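Local coordinates for Ras-related protein Rab-7L1 (Homo sapiens, PDB 6HH2) that binds GDP and GTP as a Rab-family small GTPase in vesicle trafficking, and recruits the kinase LRRK2 to the Golgi complex and stimulates it, at residues 107-112 against 121-126; 84-89 against 170-175; 133-136 against 141-144. The protein carries 4 engineered substitutions. All blocks are in the same frame, centred on the assembly; numbering follows the deposited sequence. Where two conformers were deposited one is given.

Interaction 1. Residues 107-112 against 121-126; sequences QDLDSK and VPALLL. Engineered in segment 121-126: Ala123 (natural residue Cys).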
loop_
_atom_site.group_PDB
_atom_site.type_symbol
_atom_site.label_atom_id
_atom_site.label_comp_id
_atom_site.label_asym_id
_atom_site.label_seq_id
_atom_site.Cartn_x
_atom_site.Cartn_y
_atom_site.Cartn_z
ATOM N N GLN A 107 1.210 -4.931 -12.928
ATOM C CA GLN A 107 0.554 -5.726 -13.968
ATOM C C GLN A 107 -0.303 -6.842 -13.361
ATOM O O GLN A 107 -1.413 -7.108 -13.838
ATOM C CB GLN A 107 1.620 -6.302 -14.908
ATOM C CG GLN A 107 2.263 -5.190 -15.807
ATOM C CD GLN A 107 3.513 -5.672 -16.528
ATOM O OE1 GLN A 107 4.102 -6.695 -16.166
ATOM N NE2 GLN A 107 3.914 -4.938 -17.575
ATOM N N ASP A 108 0.177 -7.453 -12.285
ATOM C CA ASP A 108 -0.619 -8.494 -11.616
ATOM C C ASP A 108 -1.900 -7.895 -11.037
ATOM O O ASP A 108 -2.995 -8.421 -11.254
ATOM C CB ASP A 108 0.228 -9.173 -10.537
ATOM C CG ASP A 108 -0.500 -10.380 -9.885
ATOM O OD1 ASP A 108 -0.739 -11.359 -10.600
ATOM O OD2 ASP A 108 -0.777 -10.264 -8.664
ATOM N N LEU A 109 -1.785 -6.751 -10.356
ATOM C CA LEU A 109 -2.965 -6.087 -9.781
ATOM C C LEU A 109 -4.010 -5.816 -10.859
ATOM O O LEU A 109 -5.194 -6.154 -10.712
ATOM C CB LEU A 109 -2.501 -4.763 -9.156
ATOM C CG LEU A 109 -3.646 -3.890 -8.643
ATOM C CD1 LEU A 109 -4.258 -4.445 -7.356
ATOM C CD2 LEU A 109 -3.143 -2.429 -8.335
ATOM N N ASP A 110 -3.587 -5.228 -11.971
ATOM C CA ASP A 110 -4.560 -4.877 -12.991
ATOM C C ASP A 110 -5.116 -6.079 -13.731
ATOM O O ASP A 110 -6.217 -5.985 -14.283
ATOM C CB ASP A 110 -3.961 -3.875 -13.953
ATOM C CG ASP A 110 -3.601 -2.566 -13.246
ATOM O OD1 ASP A 110 -4.222 -2.232 -12.185
ATOM O OD2 ASP A 110 -2.650 -1.947 -13.737
ATOM N N SER A 111 -4.394 -7.208 -13.734
ATOM C CA SER A 111 -4.924 -8.430 -14.335
ATOM C C SER A 111 -5.967 -9.109 -13.463
ATOM O O SER A 111 -6.760 -9.903 -13.999
ATOM C CB SER A 111 -3.793 -9.419 -14.627
ATOM O OG SER A 111 -3.315 -10.099 -13.459
ATOM N N LYS A 112 -5.986 -8.810 -12.151
ATOM C CA LYS A 112 -6.778 -9.557 -11.178
ATOM C C LYS A 112 -7.976 -8.804 -10.624
ATOM O O LYS A 112 -8.938 -9.450 -10.187
ATOM C CB LYS A 112 -5.910 -10.010 -9.985
ATOM C CG LYS A 112 -4.705 -10.944 -10.360
ATOM C CD LYS A 112 -5.183 -12.305 -10.848
ATOM C CE LYS A 112 -4.020 -13.305 -10.960
ATOM N NZ LYS A 112 -3.000 -12.983 -12.009
ATOM N N VAL A 121 -8.107 -0.150 -9.895
ATOM C CA VAL A 121 -7.924 0.184 -8.491
ATOM C C VAL A 121 -6.812 1.237 -8.374
ATOM O O VAL A 121 -5.785 1.102 -9.042
ATOM C CB VAL A 121 -7.581 -1.156 -7.798
ATOM C CG1 VAL A 121 -6.778 -1.125 -6.595
ATOM C CG2 VAL A 121 -8.923 -2.010 -7.649
ATOM N N PRO A 122 -6.933 2.283 -7.548
ATOM C CA PRO A 122 -5.773 3.175 -7.338
ATOM C C PRO A 122 -4.549 2.429 -6.815
ATOM O O PRO A 122 -4.642 1.532 -5.972
ATOM C CB PRO A 122 -6.261 4.160 -6.258
ATOM C CG PRO A 122 -7.684 4.026 -6.207
ATOM C CD PRO A 122 -8.080 2.677 -6.718
ATOM N N ALA A 123 -3.371 2.842 -7.292
ATOM C CA ALA A 123 -2.105 2.210 -6.960
ATOM C C ALA A 123 -1.084 3.296 -6.663
ATOM O O ALA A 123 -0.830 4.171 -7.521
ATOM C CB ALA A 123 -1.614 1.336 -8.107
ATOM N N LEU A 124 -0.585 3.309 -5.418
ATOM C CA LEU A 124 0.365 4.304 -4.924
ATOM C C LEU A 124 1.726 3.632 -4.827
ATOM O O LEU A 124 1.863 2.602 -4.152
ATOM C CB LEU A 124 -0.092 4.784 -3.549
ATOM C CG LEU A 124 0.920 5.661 -2.853
ATOM C CD1 LEU A 124 1.242 6.973 -3.677
ATOM C CD2 LEU A 124 0.366 6.018 -1.471
ATOM N N LEU A 125 2.697 4.120 -5.577
ATOM C CA LEU A 125 4.051 3.584 -5.577
ATOM C C LEU A 125 4.885 4.299 -4.506
ATOM O O LEU A 125 4.997 5.527 -4.551
ATOM C CB LEU A 125 4.636 3.764 -6.967
ATOM C CG LEU A 125 6.086 3.271 -7.161
ATOM C CD1 LEU A 125 6.153 1.731 -7.098
ATOM C CD2 LEU A 125 6.645 3.751 -8.547
ATOM N N LEU A 126 5.417 3.546 -3.532
ATOM C CA LEU A 126 6.238 4.119 -2.472
ATOM C C LEU A 126 7.703 3.740 -2.686
ATOM O O LEU A 126 8.060 2.546 -2.639
ATOM C CB LEU A 126 5.791 3.670 -1.088
ATOM C CG LEU A 126 4.360 4.044 -0.680
ATOM C CD1 LEU A 126 4.198 3.737 0.782
ATOM C CD2 LEU A 126 4.082 5.532 -0.879
HETATM O O HOH W 1 -4.168 0.322 -11.048
HETATM O O HOH W 2 -6.878 -2.455 -11.343
#
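This contact lies in the beta-alpha-beta unit made of strand 86-92, helix 96-112 and strand 123-128. The last turns of the helix meet the start of the next strand, and Leu109 is the side chain that reaches across. Its CG stands anti to the backbone N (chi1 174°), which carries the branched end toward the strand, and chi2 (73°) then sets CD2 as the methyl that touches. CD2 lies 4.1 Å from Ala123 CB and 4.2 Å from Val121 CG1. One methyl thus serves two residues that both point at the helix, while Pro122 between them points away. Ala123 is an engineered residue, cysteine in nature. Leu109 also touches Ala87 of the neighbouring strand, so it sits over two strands of the sheet.

Beside this apolar group, water joins the same two segments. Asp110 OD1 accepts a hydrogen bond from each of two waters, both at 2.8 Å. Water 1 also donates to Val121 O at 2.7 Å. Water 2 accepts from Val121 N at 3.0 Å. Both backbone polar groups of Val121 are therefore tied, through the two waters, to one carboxylate oxygen. The other oxygen of Asp110 forms a salt bridge with Lys106, one turn earlier, which should help fix the carboxylate.

On the helix itself, Asp108 OD2 accepts from the backbone N of Met76, which lies in the loop before helix 78-81. A helix laid over parallel strands in this way is typical of the crossover in the Ras-like P-loop GTPase fold.

Interaction 2. Residues 84-89 against 170-175; sequences ASAAVI and RVLIEK. Engineered in segment 84-89: Ala87 (natural residue Cys).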
loop_
_atom_site.group_PDB
_atom_site.type_symbol
_atom_site.label_atom_id
_atom_site.label_comp_id
_atom_site.label_asym_id
_atom_site.label_seq_id
_atom_site.Cartn_x
_atom_site.Cartn_y
_atom_site.Cartn_z
ATOM N N ALA A 84 -10.329 -5.595 -2.817
ATOM C CA ALA A 84 -9.494 -4.478 -2.379
ATOM C C ALA A 84 -9.925 -3.190 -3.071
ATOM O O ALA A 84 -10.426 -3.195 -4.196
ATOM C CB ALA A 84 -8.024 -4.713 -2.710
ATOM N N SER A 85 -9.727 -2.074 -2.357
ATOM C CA SER A 85 -10.026 -0.739 -2.857
ATOM C C SER A 85 -8.804 0.020 -3.341
ATOM O O SER A 85 -8.966 1.032 -4.036
ATOM C CB SER A 85 -10.734 0.069 -1.751
ATOM O OG SER A 85 -12.080 -0.386 -1.625
ATOM N N ALA A 86 -7.603 -0.415 -3.030
ATOM C CA ALA A 86 -6.387 0.288 -3.433
ATOM C C ALA A 86 -5.219 -0.630 -3.164
ATOM O O ALA A 86 -5.318 -1.590 -2.374
ATOM C CB ALA A 86 -6.144 1.603 -2.633
ATOM N N ALA A 87 -4.088 -0.312 -3.789
ATOM C CA ALA A 87 -2.846 -1.002 -3.508
ATOM C C ALA A 87 -1.735 -0.002 -3.274
ATOM O O ALA A 87 -1.667 1.041 -3.946
ATOM C CB ALA A 87 -2.440 -1.889 -4.691
ATOM N N VAL A 88 -0.901 -0.299 -2.282
ATOM C CA VAL A 88 0.343 0.401 -2.012
ATOM C C VAL A 88 1.429 -0.535 -2.469
ATOM O O VAL A 88 1.535 -1.663 -1.944
ATOM C CB VAL A 88 0.492 0.649 -0.524
ATOM C CG1 VAL A 88 1.839 1.292 -0.199
ATOM C CG2 VAL A 88 -0.621 1.597 -0.015
ATOM N N ILE A 89 2.166 -0.191 -3.509
ATOM C CA ILE A 89 3.237 -1.007 -4.082
ATOM C C ILE A 89 4.565 -0.412 -3.658
ATOM O O ILE A 89 4.868 0.748 -4.019
ATOM C CB ILE A 89 3.115 -1.127 -5.601
ATOM C CG1 ILE A 89 1.719 -1.694 -5.943
ATOM C CG2 ILE A 89 4.274 -2.008 -6.143
ATOM C CD1 ILE A 89 1.495 -2.042 -7.418
ATOM N N ARG A 170 -2.766 9.323 3.837
ATOM C CA ARG A 170 -3.914 10.202 3.924
ATOM C C ARG A 170 -4.451 10.543 2.534
ATOM O O ARG A 170 -5.659 10.516 2.303
ATOM C CB ARG A 170 -3.549 11.485 4.678
ATOM C CG ARG A 170 -4.744 12.395 4.796
ATOM C CD ARG A 170 -4.399 13.761 5.466
ATOM N NE ARG A 170 -3.353 14.524 4.757
ATOM C CZ ARG A 170 -3.539 15.168 3.602
ATOM N NH1 ARG A 170 -4.731 15.193 2.997
ATOM N NH2 ARG A 170 -2.514 15.824 3.056
ATOM N N VAL A 171 -3.554 10.842 1.580
ATOM C CA VAL A 171 -4.069 11.200 0.251
ATOM C C VAL A 171 -4.667 9.983 -0.441
ATOM O O VAL A 171 -5.621 10.115 -1.221
ATOM C CB VAL A 171 -3.032 11.947 -0.612
ATOM C CG1 VAL A 171 -2.538 13.232 0.110
ATOM C CG2 VAL A 171 -1.927 11.024 -1.076
ATOM N N LEU A 172 -4.169 8.789 -0.139
ATOM C CA LEU A 172 -4.804 7.581 -0.658
ATOM C C LEU A 172 -6.200 7.378 -0.066
ATOM O O LEU A 172 -7.128 7.010 -0.794
ATOM C CB LEU A 172 -3.906 6.377 -0.399
ATOM C CG LEU A 172 -4.399 5.061 -1.001
ATOM C CD1 LEU A 172 -4.472 5.129 -2.518
ATOM C CD2 LEU A 172 -3.479 3.928 -0.539
ATOM N N ILE A 173 -6.371 7.608 1.245
ATOM C CA ILE A 173 -7.715 7.529 1.837
ATOM C C ILE A 173 -8.658 8.494 1.164
ATOM O O ILE A 173 -9.821 8.157 0.880
ATOM C CB ILE A 173 -7.643 7.811 3.342
ATOM C CG1 ILE A 173 -6.878 6.697 4.024
ATOM C CG2 ILE A 173 -9.077 7.979 3.959
ATOM C CD1 ILE A 173 -6.533 7.036 5.541
ATOM N N GLU A 174 -8.200 9.722 0.934
ATOM C CA GLU A 174 -9.089 10.699 0.335
ATOM C C GLU A 174 -9.481 10.280 -1.067
ATOM O O GLU A 174 -10.638 10.475 -1.472
ATOM C CB GLU A 174 -8.472 12.090 0.411
ATOM C CG GLU A 174 -8.171 12.493 1.887
ATOM C CD GLU A 174 -7.756 13.923 2.060
ATOM O OE1 GLU A 174 -7.888 14.667 1.071
ATOM O OE2 GLU A 174 -7.349 14.333 3.178
ATOM N N LYS A 175 -8.573 9.615 -1.779
ATOM C CA LYS A 175 -8.930 9.120 -3.113
ATOM C C LYS A 175 -9.930 7.969 -3.033
ATOM O O LYS A 175 -10.839 7.865 -3.865
ATOM C CB LYS A 175 -7.659 8.677 -3.849
ATOM C CG LYS A 175 -7.938 8.028 -5.236
ATOM C CD LYS A 175 -8.450 9.077 -6.212
ATOM C CE LYS A 175 -7.289 9.826 -6.839
ATOM N NZ LYS A 175 -7.855 10.730 -7.882
#
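This is a buried apolar contact between a central strand and a helix near the C terminus. Leu172 of helix 165-178 points at strand 86-92 and meets it with both methyls. Its CD1 is 3.9 Å from Ala86 CB. Its CD2 is 3.7 Å from Val88 CG2 and 4.1 Å from Ala86 CB. The leucine fork therefore reaches two alternate residues of the strand. CG of Leu172 is anti to the backbone N, with chi1 at -175°, which carries the fork away from the helix to the sheet. The side chains of Val88 and Leu172 cross obliquely, and the valine touches with CG2, the branch beside its own backbone N.

In the Ras-like fold the mixed sheet is covered by helices on both faces. Here Ala86 points at helix 165-178, and Val88 reaches it with CG2. Engineered Ala87 (natural cysteine) turns to the other face, where helix 96-112 lies. Met176 and Met169 of the C-terminal helix extend the apolar layer, on Ala86 and Val88 respectively. The Val88 side chain is about 11 Å from the bound GDP, so the contact does not reach the nucleotide.

On the helix, Arg170 NH1 donates to Glu174 OE2 at 2.8 Å, a salt bridge between residues one turn apart. The oxygen is in the guanidinium plane, but the nitrogen meets it from above the carboxylate plane. Arg170 NE has a second acidic partner, Glu167.

Interaction 3. Residues 133-136 against 141-144; sequences SPWA and QIDR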
loop_
_atom_site.group_PDB
_atom_site.type_symbol
_atom_site.label_atom_id
_atom_site.label_comp_id
_atom_site.label_asym_id
_atom_site.label_seq_id
_atom_site.Cartn_x
_atom_site.Cartn_y
_atom_site.Cartn_z
ATOM N N SER A 133 21.546 5.897 1.254
ATOM C CA SER A 133 22.311 6.481 0.166
ATOM C C SER A 133 23.450 5.528 -0.159
ATOM O O SER A 133 24.028 4.940 0.761
ATOM C CB SER A 133 22.871 7.837 0.616
ATOM O OG SER A 133 23.505 8.511 -0.451
ATOM N N PRO A 134 23.779 5.327 -1.453
ATOM C CA PRO A 134 23.129 5.965 -2.608
ATOM C C PRO A 134 21.883 5.194 -3.050
ATOM O O PRO A 134 21.724 4.016 -2.741
ATOM C CB PRO A 134 24.191 5.840 -3.710
ATOM C CG PRO A 134 24.863 4.542 -3.405
ATOM C CD PRO A 134 24.878 4.431 -1.874
ATOM N N TRP A 135 21.024 5.846 -3.811
ATOM C CA TRP A 135 19.917 5.126 -4.415
ATOM C C TRP A 135 20.369 4.424 -5.695
ATOM O O TRP A 135 21.377 4.785 -6.313
ATOM C CB TRP A 135 18.829 6.125 -4.798
ATOM C CG TRP A 135 18.136 6.848 -3.675
ATOM C CD1 TRP A 135 18.496 6.929 -2.351
ATOM C CD2 TRP A 135 16.932 7.584 -3.807
ATOM N NE1 TRP A 135 17.594 7.699 -1.663
ATOM C CE2 TRP A 135 16.613 8.108 -2.535
ATOM C CE3 TRP A 135 16.078 7.836 -4.885
ATOM C CZ2 TRP A 135 15.478 8.911 -2.317
ATOM C CZ3 TRP A 135 14.953 8.609 -4.671
ATOM C CH2 TRP A 135 14.659 9.136 -3.396
ATOM N N ALA A 136 19.605 3.411 -6.090
ATOM C CA ALA A 136 19.877 2.656 -7.301
ATOM C C ALA A 136 19.056 3.144 -8.481
ATOM O O ALA A 136 19.229 2.634 -9.590
ATOM C CB ALA A 136 19.597 1.166 -7.066
ATOM N N GLN A 141 13.791 8.900 -13.188
ATOM C CA GLN A 141 13.402 7.417 -13.567
ATOM C C GLN A 141 12.076 6.905 -12.844
ATOM O O GLN A 141 11.202 6.219 -13.422
ATOM C CB GLN A 141 14.559 6.486 -13.162
ATOM C CG GLN A 141 15.675 6.288 -14.208
ATOM C CD GLN A 141 16.808 5.426 -13.639
ATOM O OE1 GLN A 141 16.909 5.250 -12.418
ATOM N NE2 GLN A 141 17.647 4.866 -14.524
ATOM N N ILE A 142 11.965 7.228 -11.577
ATOM C CA ILE A 142 10.752 6.787 -10.891
ATOM C C ILE A 142 9.511 7.409 -11.508
ATOM O O ILE A 142 8.489 6.735 -11.704
ATOM C CB ILE A 142 10.842 7.094 -9.396
ATOM C CG1 ILE A 142 12.034 6.349 -8.780
ATOM C CG2 ILE A 142 9.572 6.629 -8.708
ATOM C CD1 ILE A 142 12.347 6.838 -7.376
ATOM N N ASP A 143 9.558 8.701 -11.769
ATOM C CA ASP A 143 8.388 9.368 -12.339
ATOM C C ASP A 143 8.027 8.811 -13.700
ATOM O O ASP A 143 6.847 8.599 -13.987
ATOM C CB ASP A 143 8.597 10.886 -12.411
ATOM C CG ASP A 143 7.301 11.638 -12.767
ATOM O OD1 ASP A 143 6.386 11.577 -11.903
ATOM O OD2 ASP A 143 7.226 12.200 -13.885
ATOM N N ARG A 144 9.009 8.615 -14.583
ATOM C CA ARG A 144 8.696 8.034 -15.892
ATOM C C ARG A 144 8.103 6.635 -15.737
ATOM O O ARG A 144 7.145 6.278 -16.433
ATOM C CB ARG A 144 9.967 7.959 -16.731
ATOM C CG ARG A 144 10.430 9.322 -17.261
ATOM C CD ARG A 144 11.424 9.179 -18.412
ATOM N NE ARG A 144 12.630 8.442 -18.012
ATOM C CZ ARG A 144 13.652 9.002 -17.361
ATOM N NH1 ARG A 144 13.598 10.289 -17.016
ATOM N NH2 ARG A 144 14.716 8.270 -17.036
#
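The indole of Trp135 is met by Ile142 at its six-membered end, where the methyl CD1 comes in obliquely to CZ3 at 4.2 Å. The other flat group, the guanidinium of Arg144, has Gln141 CA over one face, 3.8 Å above the plane and offset toward the rim, an approach internal to the helix.

The contact sits just after the stretch with Lys129 and Ser130, which fits the Asn-Lys-Xaa-Asp guanine-recognition motif of Ras-like GTPases. The loop after strand 123-128 folds against the helix that follows it, 139-148. Trp135 points toward that helix. Its side chain and that of Ile142 cross at about a right angle. The touch is a single methyl-to-ring contact. Ile142 places CG1 anti to its carbonyl carbon (chi1 -61°), and the extended chain beyond carries CD1 out to the ring. The isoleucine is buried and also touches Phe99, Ala127 and Trp154, which joins the loop to the core beneath the helix.

Trp135 also touches Val93 and Glu156. Its side chain is about 7 Å from that of Lys129, a GTP-binding residue, and about 9 Å from the bound GDP. The contact is thus close to the nucleotide site without being part of it. At the other end of the indole, NE1 donates to the carbonyl O of Ser130 in the motif, which helps fix the ring's rotation.

From the N terminus, segment 84-89 comes first and opens the loop that interaction 2 closes at 170-175. Interactions 1 and 3 both nest inside that loop. They lie in series: interaction 1 closes a short loop between helix 96-112 and strand 123-128 before interaction 3 begins in the loop after that strand. Interactions 1 and 2 meet in the sheet, where the neighbouring strands 86-92 and 123-128 are probably hydrogen-bonded through Leu124 O with Ile89 N and Leu126 N with Ile89 O. Leu125 packs on Ile142 and so links interaction 1 to interaction 3. Interactions 2 and 3 do not touch; their nearest atoms are about 9 Å apart.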